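Local coordinates for FAD-binding PCMH-type domain-containing protein (Gibberella zeae, PDB 6YJO) that carries FAD as a covalently bound cofactor and probably acts as an oligosaccharide-oxidising flavo-enzyme, at residues 205-210 and 405-410; 210-215 and 479-484; 218-223 and 473-478. All coordinates share one frame; numbering follows the deposited sequence.

In the fold
The three contacts lie on the same side of the chain's centre and all involve helix 211-220 or the residues leading into it. Contact 1 joins the end of strand 202-206 to the loop between strands 380-386 and 417-423. Contact 2 sets the start of helix 211-220 against helix 479-489, and contact 3 sets its end against helix 467-475. The centres of contacts 1 and 2, and of contacts 2 and 3, are about 9 Å apart; those of contacts 1 and 3 are about 13 Å apart. Chain order runs 205-223, then 405-410, then 473-484. Later parts of the chain thus return to one helix, and the residues just after its end reach the FAD pocket.

Contact 1 (205-210 and 405-410); sequences AADWEY and PINSAF. With NAG (2-acetamido-2-deoxy-beta-D-glucopyranose), chain B.
Asp207 and Asn407 meet through a single direct side-chain bond. Asn407 ND2 donates to Asp207 OD1 at 3.0 Å, and the N-H points almost straight at the oxygen (177°). The bond lies in the amide plane of Asn407 but reaches the carboxylate from above its plane. The two flat groups are turned 49° against each other. The other strong bond of Asn407 ND2 goes to Tyr211 O. With CG anti to the backbone N (chi1 -179°), the Asn407 amide extends out to the carboxylate. A water makes a second bridge. It donates to Asp207 OD2 at 2.6 Å and accepts from Asn407 N at 3.2 Å.

Further out, Arg218 NH1 forms a salt bridge with Asp207 OD1 and a hydrogen bond with Asn407 O, so it ties both partners together. Tyr210 lies beside the attached glycan, its CE1 3.3 Å from NAG O7, which comes in obliquely to the ring; Arg203 bonds to the same sugar.

The contact is a polar link between the end of strand 202-206 and the 405-410 loop. Both carboxylate oxygens of Asp207 are engaged, and OD1 has an amide and a guanidinium partner. Together they would probably favour the charged form of Asp207.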
loop_
_atom_site.group_PDB
_atom_site.type_symbol
_atom_site.label_atom_id
_atom_site.label_comp_id
_atom_site.label_asym_id
_atom_site.label_seq_id
_atom_site.Cartn_x
_atom_site.Cartn_y
_atom_site.Cartn_z
ATOM N N ALA A 205 -6.548 -14.814 -14.207
ATOM C CA ALA A 205 -6.670 -13.525 -14.873
ATOM C C ALA A 205 -5.296 -13.057 -15.333
ATOM O O ALA A 205 -4.386 -12.898 -14.512
ATOM C CB ALA A 205 -7.306 -12.500 -13.934
ATOM N N ALA A 206 -5.149 -12.843 -16.639
ATOM C CA ALA A 206 -3.921 -12.295 -17.197
ATOM C C ALA A 206 -4.287 -11.432 -18.397
ATOM O O ALA A 206 -5.423 -11.447 -18.875
ATOM C CB ALA A 206 -2.927 -13.406 -17.571
ATOM N N ASP A 207 -3.304 -10.667 -18.878
ATOM C CA ASP A 207 -3.583 -9.674 -19.912
ATOM C C ASP A 207 -4.254 -10.300 -21.128
ATOM O O ASP A 207 -5.172 -9.707 -21.709
ATOM C CB ASP A 207 -2.291 -8.964 -20.319
ATOM C CG ASP A 207 -2.007 -7.738 -19.472
ATOM O OD1 ASP A 207 -2.931 -7.259 -18.779
ATOM O OD2 ASP A 207 -0.864 -7.240 -19.504
ATOM N N TRP A 208 -3.823 -11.497 -21.524
ATOM C CA TRP A 208 -4.364 -12.106 -22.736
ATOM C C TRP A 208 -5.799 -12.576 -22.523
ATOM O O TRP A 208 -6.711 -12.186 -23.260
ATOM C CB TRP A 208 -3.479 -13.271 -23.180
ATOM C CG TRP A 208 -3.704 -13.673 -24.608
ATOM C CD1 TRP A 208 -4.460 -14.718 -25.060
ATOM C CD2 TRP A 208 -3.170 -13.030 -25.771
ATOM N NE1 TRP A 208 -4.426 -14.766 -26.434
ATOM C CE2 TRP A 208 -3.641 -13.741 -26.894
ATOM C CE3 TRP A 208 -2.338 -11.924 -25.972
ATOM C CZ2 TRP A 208 -3.305 -13.381 -28.200
ATOM C CZ3 TRP A 208 -2.006 -11.569 -27.267
ATOM C CH2 TRP A 208 -2.489 -12.294 -28.364
ATOM N N GLU A 209 -6.018 -13.417 -21.511
ATOM C CA GLU A 209 -7.323 -14.041 -21.342
ATOM C C GLU A 209 -8.367 -13.075 -20.794
ATOM O O GLU A 209 -9.558 -13.236 -21.083
ATOM C CB GLU A 209 -7.207 -15.255 -20.418
ATOM C CG GLU A 209 -6.239 -16.331 -20.900
ATOM C CD GLU A 209 -4.853 -16.184 -20.302
ATOM O OE1 GLU A 209 -4.264 -15.088 -20.414
ATOM O OE2 GLU A 209 -4.356 -17.167 -19.713
ATOM N N TYR A 210 -7.954 -12.070 -20.010
ATOM C CA TYR A 210 -8.905 -11.193 -19.324
ATOM C C TYR A 210 -8.251 -9.816 -19.154
ATOM O O TYR A 210 -7.819 -9.422 -18.068
ATOM C CB TYR A 210 -9.336 -11.784 -17.981
ATOM C CG TYR A 210 -10.115 -13.078 -18.107
ATOM C CD1 TYR A 210 -11.448 -13.074 -18.505
ATOM C CD2 TYR A 210 -9.520 -14.301 -17.826
ATOM C CE1 TYR A 210 -12.165 -14.250 -18.624
ATOM C CE2 TYR A 210 -10.229 -15.481 -17.941
ATOM C CZ TYR A 210 -11.552 -15.448 -18.342
ATOM O OH TYR A 210 -12.270 -16.619 -18.462
ATOM N N PRO A 405 2.894 0.504 -23.038
ATOM C CA PRO A 405 2.518 0.891 -21.671
ATOM C C PRO A 405 1.899 -0.269 -20.902
ATOM O O PRO A 405 1.390 -1.235 -21.474
ATOM C CB PRO A 405 1.500 2.019 -21.886
ATOM C CG PRO A 405 1.722 2.489 -23.299
ATOM C CD PRO A 405 2.164 1.277 -24.056
ATOM N N ILE A 406 1.943 -0.161 -19.575
ATOM C CA ILE A 406 1.355 -1.181 -18.716
ATOM C C ILE A 406 -0.162 -1.048 -18.728
ATOM O O ILE A 406 -0.717 0.056 -18.797
ATOM C CB ILE A 406 1.909 -1.089 -17.281
ATOM C CG1 ILE A 406 1.394 -2.258 -16.437
ATOM C CG2 ILE A 406 1.547 0.249 -16.644
ATOM C CD1 ILE A 406 1.977 -2.312 -15.042
ATOM N N ASN A 407 -0.836 -2.196 -18.665
ATOM C CA ASN A 407 -2.298 -2.282 -18.621
ATOM C C ASN A 407 -2.714 -2.219 -17.156
ATOM O O ASN A 407 -2.827 -3.239 -16.476
ATOM C CB ASN A 407 -2.777 -3.565 -19.291
ATOM C CG ASN A 407 -4.285 -3.700 -19.294
ATOM O OD1 ASN A 407 -5.010 -2.719 -19.478
ATOM N ND2 ASN A 407 -4.767 -4.924 -19.106
ATOM N N SER A 408 -2.943 -1.006 -16.658
ATOM C CA SER A 408 -3.171 -0.822 -15.233
ATOM C C SER A 408 -4.121 0.342 -14.994
ATOM O O SER A 408 -4.012 1.391 -15.638
ATOM C CB SER A 408 -1.851 -0.580 -14.490
ATOM O OG SER A 408 -2.080 -0.393 -13.108
ATOM N N ALA A 409 -5.042 0.146 -14.046
ATOM C CA ALA A 409 -5.982 1.196 -13.677
ATOM C C ALA A 409 -5.354 2.259 -12.786
ATOM O O ALA A 409 -5.928 3.340 -12.647
ATOM C CB ALA A 409 -7.195 0.587 -12.978
ATOM N N PHE A 410 -4.205 1.975 -12.173
ATOM C CA PHE A 410 -3.528 2.931 -11.307
ATOM C C PHE A 410 -3.317 4.253 -12.047
ATOM O O PHE A 410 -2.698 4.260 -13.124
ATOM C CB PHE A 410 -2.183 2.375 -10.845
ATOM C CG PHE A 410 -1.452 3.269 -9.876
ATOM C CD1 PHE A 410 -1.743 3.229 -8.520
ATOM C CD2 PHE A 410 -0.469 4.142 -10.319
ATOM C CE1 PHE A 410 -1.078 4.041 -7.627
ATOM C CE2 PHE A 410 0.204 4.959 -9.425
ATOM C CZ PHE A 410 -0.103 4.906 -8.077
HETATM C C1 NAG B . -18.025 -14.471 -18.051
HETATM C C2 NAG B . -16.687 -14.152 -18.748
HETATM C C3 NAG B . -16.906 -13.737 -20.204
HETATM C C4 NAG B . -17.733 -14.791 -20.926
HETATM C C5 NAG B . -19.058 -14.962 -20.201
HETATM C C6 NAG B . -19.937 -16.021 -20.822
HETATM C C7 NAG B . -15.093 -13.389 -17.040
HETATM C C8 NAG B . -14.436 -12.202 -16.404
HETATM N N2 NAG B . -15.957 -13.121 -18.027
HETATM O O3 NAG B . -15.631 -13.608 -20.825
HETATM O O4 NAG B . -17.928 -14.525 -22.313
HETATM O O5 NAG B . -18.794 -15.389 -18.856
HETATM O O6 NAG B . -19.605 -17.311 -20.327
HETATM O O7 NAG B . -14.852 -14.538 -16.678
HETATM O O HOH W 1 0.397 -5.096 -18.907
#

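Contact 2 (210-215 and 479-484); sequences YYDLTW and LPKLKK. With NAG (2-acetamido-2-deoxy-beta-D-glucopyranose), chain B.
Helix 211-215, with Asp212 and Trp215, crosses helix 479-484, with Lys481 and Leu482, at -117°. The axes approach to 10.8 Å, so side chains bridge the gap. Asp212 and Lys481 have the nearest CA atoms. At the start of the first helix, Tyr210 O accepts from Thr214 N and from Thr214 OG1, which reach it from opposite faces of the carbonyl plane.

The Trp215 indole and the Lys481 chain carry most of the packing. The indole CG is anti to the backbone N (chi1 171°), which swings the ring toward the second helix. The extended chain of Lys481 runs obliquely over one face. Lys481 CD makes a CH-pi contact 3.4 Å from the centroid of the Trp215 six-membered ring. Farther along, Lys481 NZ lies 3.6 Å from the centroid of the Trp215 five-membered ring, 11° off its normal, in a cation-pi interaction. The same ammonium forms a long salt bridge with Asp212, NZ to OD1 3.4 Å; as a hydrogen bond it is weak. The ammonium thus sits over the aromatic face and near a carboxylate, and both probably help to stabilise its charge.

Leu482 approaches from the other side of the ring plane. Its CD2 is 3.7 Å from Trp215 CZ3, and the two side chains cross at about a right angle. Leu482 also touches Ala216 and Ala220, so it continues the apolar packing along helix 211-220.

This is a helix-helix crossing built on a cation-pi pair. It joins the helix after strand 202-206 to the berberine-like region near the C-terminus, away from the annotated FAD-binding residues.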
loop_
_atom_site.group_PDB
_atom_site.type_symbol
_atom_site.label_atom_id
_atom_site.label_comp_id
_atom_site.label_asym_id
_atom_site.label_seq_id
_atom_site.Cartn_x
_atom_site.Cartn_y
_atom_site.Cartn_z
ATOM N N TYR A 210 -7.954 -12.070 -20.010
ATOM C CA TYR A 210 -8.905 -11.193 -19.324
ATOM C C TYR A 210 -8.251 -9.816 -19.154
ATOM O O TYR A 210 -7.819 -9.422 -18.068
ATOM C CB TYR A 210 -9.336 -11.784 -17.981
ATOM C CG TYR A 210 -10.115 -13.078 -18.107
ATOM C CD1 TYR A 210 -11.448 -13.074 -18.505
ATOM C CD2 TYR A 210 -9.520 -14.301 -17.826
ATOM C CE1 TYR A 210 -12.165 -14.250 -18.624
ATOM C CE2 TYR A 210 -10.229 -15.481 -17.941
ATOM C CZ TYR A 210 -11.552 -15.448 -18.342
ATOM O OH TYR A 210 -12.270 -16.619 -18.462
ATOM N N TYR A 211 -8.208 -9.063 -20.256
ATOM C CA TYR A 211 -7.457 -7.809 -20.284
ATOM C C TYR A 211 -8.008 -6.799 -19.281
ATOM O O TYR A 211 -7.246 -6.156 -18.549
ATOM C CB TYR A 211 -7.478 -7.224 -21.698
ATOM C CG TYR A 211 -6.424 -6.164 -21.950
ATOM C CD1 TYR A 211 -5.105 -6.516 -22.199
ATOM C CD2 TYR A 211 -6.751 -4.813 -21.947
ATOM C CE1 TYR A 211 -4.135 -5.555 -22.431
ATOM C CE2 TYR A 211 -5.789 -3.843 -22.182
ATOM C CZ TYR A 211 -4.482 -4.222 -22.423
ATOM O OH TYR A 211 -3.513 -3.269 -22.654
ATOM N N ASP A 212 -9.333 -6.634 -19.240
ATOM C CA ASP A 212 -9.929 -5.605 -18.394
ATOM C C ASP A 212 -9.906 -6.001 -16.923
ATOM O O ASP A 212 -9.634 -5.162 -16.056
ATOM C CB ASP A 212 -11.368 -5.328 -18.833
ATOM C CG ASP A 212 -11.450 -4.593 -20.156
ATOM O OD1 ASP A 212 -10.460 -3.941 -20.551
ATOM O OD2 ASP A 212 -12.519 -4.663 -20.796
ATOM N N LEU A 213 -10.213 -7.263 -16.620
ATOM C CA LEU A 213 -10.139 -7.731 -15.240
ATOM C C LEU A 213 -8.731 -7.560 -14.684
ATOM O O LEU A 213 -8.544 -7.032 -13.581
ATOM C CB LEU A 213 -10.585 -9.190 -15.166
ATOM C CG LEU A 213 -10.454 -9.900 -13.818
ATOM C CD1 LEU A 213 -11.049 -9.056 -12.699
ATOM C CD2 LEU A 213 -11.133 -11.260 -13.890
ATOM N N THR A 214 -7.723 -7.995 -15.446
ATOM C CA THR A 214 -6.337 -7.827 -15.017
ATOM C C THR A 214 -5.989 -6.352 -14.877
ATOM O O THR A 214 -5.224 -5.964 -13.987
ATOM C CB THR A 214 -5.403 -8.505 -16.021
ATOM O OG1 THR A 214 -5.791 -9.873 -16.195
ATOM C CG2 THR A 214 -3.953 -8.452 -15.555
ATOM N N TRP A 215 -6.541 -5.517 -15.756
ATOM C CA TRP A 215 -6.336 -4.077 -15.658
ATOM C C TRP A 215 -6.858 -3.541 -14.329
ATOM O O TRP A 215 -6.214 -2.697 -13.694
ATOM C CB TRP A 215 -7.023 -3.397 -16.842
ATOM C CG TRP A 215 -7.099 -1.906 -16.780
ATOM C CD1 TRP A 215 -6.185 -1.014 -17.264
ATOM C CD2 TRP A 215 -8.167 -1.129 -16.234
ATOM N NE1 TRP A 215 -6.618 0.273 -17.042
ATOM C CE2 TRP A 215 -7.832 0.229 -16.409
ATOM C CE3 TRP A 215 -9.376 -1.450 -15.608
ATOM C CZ2 TRP A 215 -8.658 1.263 -15.978
ATOM C CZ3 TRP A 215 -10.193 -0.424 -15.178
ATOM C CH2 TRP A 215 -9.835 0.917 -15.370
ATOM N N LEU A 479 -12.206 5.479 -12.894
ATOM C CA LEU A 479 -13.463 5.166 -12.218
ATOM C C LEU A 479 -14.541 4.647 -13.159
ATOM O O LEU A 479 -15.119 3.586 -12.873
ATOM C CB LEU A 479 -13.981 6.409 -11.479
ATOM C CG LEU A 479 -14.342 6.282 -9.992
ATOM C CD1 LEU A 479 -15.316 7.398 -9.573
ATOM C CD2 LEU A 479 -14.920 4.913 -9.651
ATOM N N PRO A 480 -14.866 5.319 -14.267
ATOM C CA PRO A 480 -15.994 4.840 -15.091
ATOM C C PRO A 480 -15.795 3.423 -15.594
ATOM O O PRO A 480 -16.704 2.591 -15.488
ATOM C CB PRO A 480 -16.049 5.859 -16.240
ATOM C CG PRO A 480 -15.249 7.050 -15.770
ATOM C CD PRO A 480 -14.195 6.486 -14.862
ATOM N N LYS A 481 -14.614 3.124 -16.142
ATOM C CA LYS A 481 -14.327 1.768 -16.596
ATOM C C LYS A 481 -14.367 0.785 -15.430
ATOM O O LYS A 481 -14.858 -0.341 -15.573
ATOM C CB LYS A 481 -12.964 1.739 -17.290
ATOM C CG LYS A 481 -12.747 0.571 -18.243
ATOM C CD LYS A 481 -11.275 0.182 -18.291
ATOM C CE LYS A 481 -10.854 -0.397 -19.635
ATOM N NZ LYS A 481 -9.419 -0.818 -19.608
ATOM N N LEU A 482 -13.856 1.198 -14.266
ATOM C CA LEU A 482 -13.942 0.359 -13.074
ATOM C C LEU A 482 -15.397 0.092 -12.697
ATOM O O LEU A 482 -15.779 -1.049 -12.410
ATOM C CB LEU A 482 -13.201 1.024 -11.911
ATOM C CG LEU A 482 -11.671 1.003 -11.936
ATOM C CD1 LEU A 482 -11.098 2.047 -10.982
ATOM C CD2 LEU A 482 -11.145 -0.378 -11.572
ATOM N N LYS A 483 -16.225 1.140 -12.683
ATOM C CA LYS A 483 -17.638 0.957 -12.364
ATOM C C LYS A 483 -18.333 0.100 -13.416
ATOM O O LYS A 483 -19.222 -0.696 -13.091
ATOM C CB LYS A 483 -18.323 2.314 -12.242
ATOM C CG LYS A 483 -17.901 3.116 -11.026
ATOM C CD LYS A 483 -18.364 4.560 -11.134
ATOM C CE LYS A 483 -19.374 4.914 -10.055
ATOM N NZ LYS A 483 -20.587 4.048 -10.094
ATOM N N LYS A 484 -17.947 0.254 -14.686
ATOM C CA LYS A 484 -18.525 -0.585 -15.730
ATOM C C LYS A 484 -18.167 -2.046 -15.502
ATOM O O LYS A 484 -19.010 -2.937 -15.664
ATOM C CB LYS A 484 -18.041 -0.128 -17.105
ATOM C CG LYS A 484 -18.776 -0.783 -18.263
ATOM C CD LYS A 484 -18.273 -0.286 -19.611
ATOM C CE LYS A 484 -17.043 -1.043 -20.078
ATOM N NZ LYS A 484 -17.330 -2.480 -20.341
HETATM C C1 NAG B . -18.025 -14.471 -18.051
HETATM C C2 NAG B . -16.687 -14.152 -18.748
HETATM C C3 NAG B . -16.906 -13.737 -20.204
HETATM C C4 NAG B . -17.733 -14.791 -20.926
HETATM C C5 NAG B . -19.058 -14.962 -20.201
HETATM C C6 NAG B . -19.937 -16.021 -20.822
HETATM C C7 NAG B . -15.093 -13.389 -17.040
HETATM C C8 NAG B . -14.436 -12.202 -16.404
HETATM N N2 NAG B . -15.957 -13.121 -18.027
HETATM O O3 NAG B . -15.631 -13.608 -20.825
HETATM O O4 NAG B . -17.928 -14.525 -22.313
HETATM O O5 NAG B . -18.794 -15.389 -18.856
HETATM O O6 NAG B . -19.605 -17.311 -20.327
HETATM O O7 NAG B . -14.852 -14.538 -16.678
#

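Contact 3 (218-223 and 473-478); sequences RGAGSS and RYYGKS. With FAD (flavin-adenine dinucleotide), chain C.
Ala220 and Tyr475 pack methyl against ring. Ala220 CB lies over one face of the phenol, 4.0 Å from the ring centroid and 29° off the normal, which makes a CH-pi contact. It is displaced from the centre, and the closest ring atom is Tyr475 CE1, at 3.6 Å. Gly219 approaches the same atom differently. Its carbonyl O lies at the ring edge, near the ring plane, 3.5 Å from Tyr475 CE1. One ring carbon therefore meets a methyl over the face and an oxygen at the edge.

The opposite face of the ring belongs to the preceding residue. Tyr474 CB stands 3.6 Å above the plane of the Tyr475 ring, over its centre. The phenol is thus held between its own helix and Ala220. Its CG is anti to the carbonyl carbon (chi1 -51°), beside the backbone N, which puts one face of the ring against Tyr474 CB and turns the other to Ala220.

The backbones turn sharply here. Gly219 has a positive phi of 147°, at backbone angles where a CB would press on the preceding carbonyl O. Gly476 leaves helix 467-475, also with positive phi. Just beyond it, Ser478 N bonds to Tyr475 O at 3.0 Å.

Two residues past Ala220 the chain meets the cofactor. Ser222 CB is 3.5 Å from FAD O3B, a ribose oxygen on the adenosine side, and Ser222 OG is hydrogen-bonded to His173.

The contact is buried and mainly apolar. It joins the end of helix 211-220 to the end of helix 467-475. Leu482 of helix 479-489 touches both Ala220 and Tyr475, while Lys486 of that helix bonds to Ser223 O. Three helices therefore converge beside the adenosine end of the FAD pocket.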
loop_
_atom_site.group_PDB
_atom_site.type_symbol
_atom_site.label_atom_id
_atom_site.label_comp_id
_atom_site.label_asym_id
_atom_site.label_seq_id
_atom_site.Cartn_x
_atom_site.Cartn_y
_atom_site.Cartn_z
ATOM N N ARG A 218 -4.640 -4.563 -11.275
ATOM C CA ARG A 218 -3.470 -3.700 -11.112
ATOM C C ARG A 218 -3.920 -2.317 -10.637
ATOM O O ARG A 218 -3.791 -1.309 -11.332
ATOM C CB ARG A 218 -2.681 -3.592 -12.412
ATOM C CG ARG A 218 -2.004 -4.872 -12.883
ATOM C CD ARG A 218 -1.022 -4.575 -14.007
ATOM N NE ARG A 218 -0.446 -5.787 -14.581
ATOM C CZ ARG A 218 -0.952 -6.448 -15.622
ATOM N NH1 ARG A 218 -2.055 -6.024 -16.227
ATOM N NH2 ARG A 218 -0.346 -7.543 -16.062
ATOM N N GLY A 219 -4.453 -2.277 -9.417
ATOM C CA GLY A 219 -4.772 -0.993 -8.821
ATOM C C GLY A 219 -5.981 -0.954 -7.906
ATOM O O GLY A 219 -6.011 -0.183 -6.940
ATOM N N ALA A 220 -6.986 -1.778 -8.193
ATOM C CA ALA A 220 -8.252 -1.701 -7.475
ATOM C C ALA A 220 -8.891 -3.078 -7.384
ATOM O O ALA A 220 -10.117 -3.216 -7.431
ATOM C CB ALA A 220 -9.207 -0.713 -8.147
ATOM N N GLY A 221 -8.067 -4.115 -7.245
ATOM C CA GLY A 221 -8.571 -5.479 -7.299
ATOM C C GLY A 221 -9.329 -5.926 -6.068
ATOM O O GLY A 221 -9.971 -6.979 -6.115
ATOM N N SER A 222 -9.270 -5.161 -4.976
ATOM C CA SER A 222 -10.013 -5.520 -3.771
ATOM C C SER A 222 -11.517 -5.564 -4.007
ATOM O O SER A 222 -12.240 -6.191 -3.225
ATOM C CB SER A 222 -9.707 -4.524 -2.645
ATOM O OG SER A 222 -9.915 -3.187 -3.072
ATOM N N SER A 223 -12.000 -4.923 -5.069
ATOM C CA SER A 223 -13.425 -4.764 -5.321
ATOM C C SER A 223 -13.993 -5.778 -6.308
ATOM O O SER A 223 -15.191 -5.719 -6.607
ATOM C CB SER A 223 -13.694 -3.350 -5.845
ATOM O OG SER A 223 -14.210 -2.512 -4.828
ATOM N N ARG A 473 -10.267 10.092 -5.917
ATOM C CA ARG A 473 -8.868 10.420 -5.673
ATOM C C ARG A 473 -7.945 9.217 -5.818
ATOM O O ARG A 473 -6.821 9.365 -6.314
ATOM C CB ARG A 473 -8.714 11.028 -4.275
ATOM C CG ARG A 473 -9.494 12.319 -4.071
ATOM C CD ARG A 473 -8.976 13.454 -4.945
ATOM N NE ARG A 473 -9.812 14.646 -4.831
ATOM C CZ ARG A 473 -9.691 15.729 -5.594
ATOM N NH1 ARG A 473 -8.763 15.783 -6.542
ATOM N NH2 ARG A 473 -10.508 16.760 -5.410
ATOM N N TYR A 474 -8.380 8.026 -5.392
ATOM C CA TYR A 474 -7.522 6.853 -5.544
ATOM C C TYR A 474 -7.419 6.432 -7.005
ATOM O O TYR A 474 -6.341 6.039 -7.471
ATOM C CB TYR A 474 -8.048 5.672 -4.726
ATOM C CG TYR A 474 -8.304 5.919 -3.257
ATOM C CD1 TYR A 474 -7.754 7.006 -2.587
ATOM C CD2 TYR A 474 -9.094 5.036 -2.534
ATOM C CE1 TYR A 474 -8.004 7.208 -1.237
ATOM C CE2 TYR A 474 -9.342 5.227 -1.191
ATOM C CZ TYR A 474 -8.800 6.314 -0.548
ATOM O OH TYR A 474 -9.048 6.510 0.790
ATOM N N TYR A 475 -8.530 6.499 -7.739
ATOM C CA TYR A 475 -8.645 5.864 -9.041
ATOM C C TYR A 475 -8.849 6.839 -10.190
ATOM O O TYR A 475 -8.768 6.420 -11.351
ATOM C CB TYR A 475 -9.796 4.845 -9.012
ATOM C CG TYR A 475 -9.672 3.893 -7.842
ATOM C CD1 TYR A 475 -8.492 3.198 -7.617
ATOM C CD2 TYR A 475 -10.708 3.725 -6.939
ATOM C CE1 TYR A 475 -8.357 2.341 -6.539
ATOM C CE2 TYR A 475 -10.581 2.870 -5.860
ATOM C CZ TYR A 475 -9.403 2.183 -5.665
ATOM O OH TYR A 475 -9.275 1.333 -4.593
ATOM N N GLY A 476 -9.108 8.111 -9.912
ATOM C CA GLY A 476 -9.038 9.120 -10.957
ATOM C C GLY A 476 -9.940 8.805 -12.133
ATOM O O GLY A 476 -11.116 8.460 -11.972
ATOM N N LYS A 477 -9.385 8.929 -13.340
ATOM C CA LYS A 477 -10.147 8.758 -14.572
ATOM C C LYS A 477 -10.358 7.292 -14.940
ATOM O O LYS A 477 -10.909 7.008 -16.010
ATOM C CB LYS A 477 -9.460 9.491 -15.729
ATOM C CG LYS A 477 -8.105 8.917 -16.135
ATOM C CD LYS A 477 -7.547 9.639 -17.357
ATOM C CE LYS A 477 -6.165 9.127 -17.731
ATOM N NZ LYS A 477 -5.761 9.547 -19.103
ATOM N N SER A 478 -9.922 6.363 -14.089
ATOM C CA SER A 478 -10.249 4.956 -14.268
ATOM C C SER A 478 -11.613 4.599 -13.701
ATOM O O SER A 478 -12.126 3.516 -14.005
ATOM C CB SER A 478 -9.188 4.079 -13.603
ATOM O OG SER A 478 -7.964 4.126 -14.316
HETATM P PA FAD C . -5.645 -6.285 4.377
HETATM O O1A FAD C . -6.441 -5.538 5.380
HETATM O O2A FAD C . -5.634 -7.807 4.588
HETATM O O5B FAD C . -6.121 -5.941 2.915
HETATM C C5B FAD C . -6.306 -4.576 2.487
HETATM C C4B FAD C . -7.247 -4.546 1.314
HETATM O O4B FAD C . -6.918 -5.627 0.407
HETATM C C3B FAD C . -8.718 -4.734 1.674
HETATM O O3B FAD C . -9.554 -3.995 0.790
HETATM C C2B FAD C . -8.901 -6.241 1.505
HETATM O O2B FAD C . -10.253 -6.591 1.249
HETATM C C1B FAD C . -8.029 -6.495 0.278
HETATM N N9A FAD C . -7.553 -7.871 0.158
HETATM C C8A FAD C . -6.718 -8.549 1.010
HETATM N N7A FAD C . -6.471 -9.785 0.650
HETATM C C5A FAD C . -7.198 -9.933 -0.526
HETATM C C6A FAD C . -7.359 -11.017 -1.406
HETATM N N6A FAD C . -6.780 -12.209 -1.242
HETATM N N1A FAD C . -8.154 -10.830 -2.483
HETATM C C2A FAD C . -8.735 -9.641 -2.657
HETATM N N3A FAD C . -8.656 -8.549 -1.895
HETATM C C4A FAD C . -7.866 -8.763 -0.832
HETATM N N1 FAD C . 2.171 0.779 1.638
HETATM C C2 FAD C . 3.116 1.214 0.753
HETATM O O2 FAD C . 2.828 1.492 -0.417
HETATM N N3 FAD C . 4.433 1.348 1.165
HETATM C C4 FAD C . 4.918 1.081 2.430
HETATM O O4 FAD C . 6.111 1.237 2.684
HETATM C C4X FAD C . 3.906 0.621 3.361
HETATM N N5 FAD C . 4.275 0.344 4.580
HETATM C C5X FAD C . 3.306 -0.101 5.465
HETATM C C6 FAD C . 3.667 -0.375 6.779
HETATM C C7 FAD C . 2.742 -0.850 7.700
HETATM C C7M FAD C . 3.187 -1.157 9.106
HETATM C C8 FAD C . 1.397 -0.989 7.317
HETATM C C8M FAD C . 0.359 -1.490 8.284
HETATM C C9 FAD C . 1.024 -0.693 6.009
HETATM C C9A FAD C . 1.963 -0.247 5.088
HETATM N N10 FAD C . 1.615 0.053 3.757
HETATM C C10 FAD C . 2.558 0.500 2.869
HETATM C "C1'" FAD C . 0.221 -0.048 3.306
HETATM C "C2'" FAD C . -0.121 -1.372 2.641
HETATM O "O2'" FAD C . 0.384 -1.388 1.306
HETATM C "C3'" FAD C . -1.642 -1.518 2.600
HETATM O "O3'" FAD C . -2.133 -1.377 3.929
HETATM C "C4'" FAD C . -2.137 -2.849 2.039
HETATM O "O4'" FAD C . -3.256 -2.634 1.180
HETATM C "C5'" FAD C . -2.522 -3.795 3.153
HETATM O "O5'" FAD C . -2.633 -5.129 2.623
HETATM P P FAD C . -2.888 -6.348 3.573
HETATM O O1P FAD C . -3.316 -7.564 2.747
HETATM O O2P FAD C . -1.718 -6.530 4.468
HETATM O O3P FAD C . -4.138 -5.795 4.413
#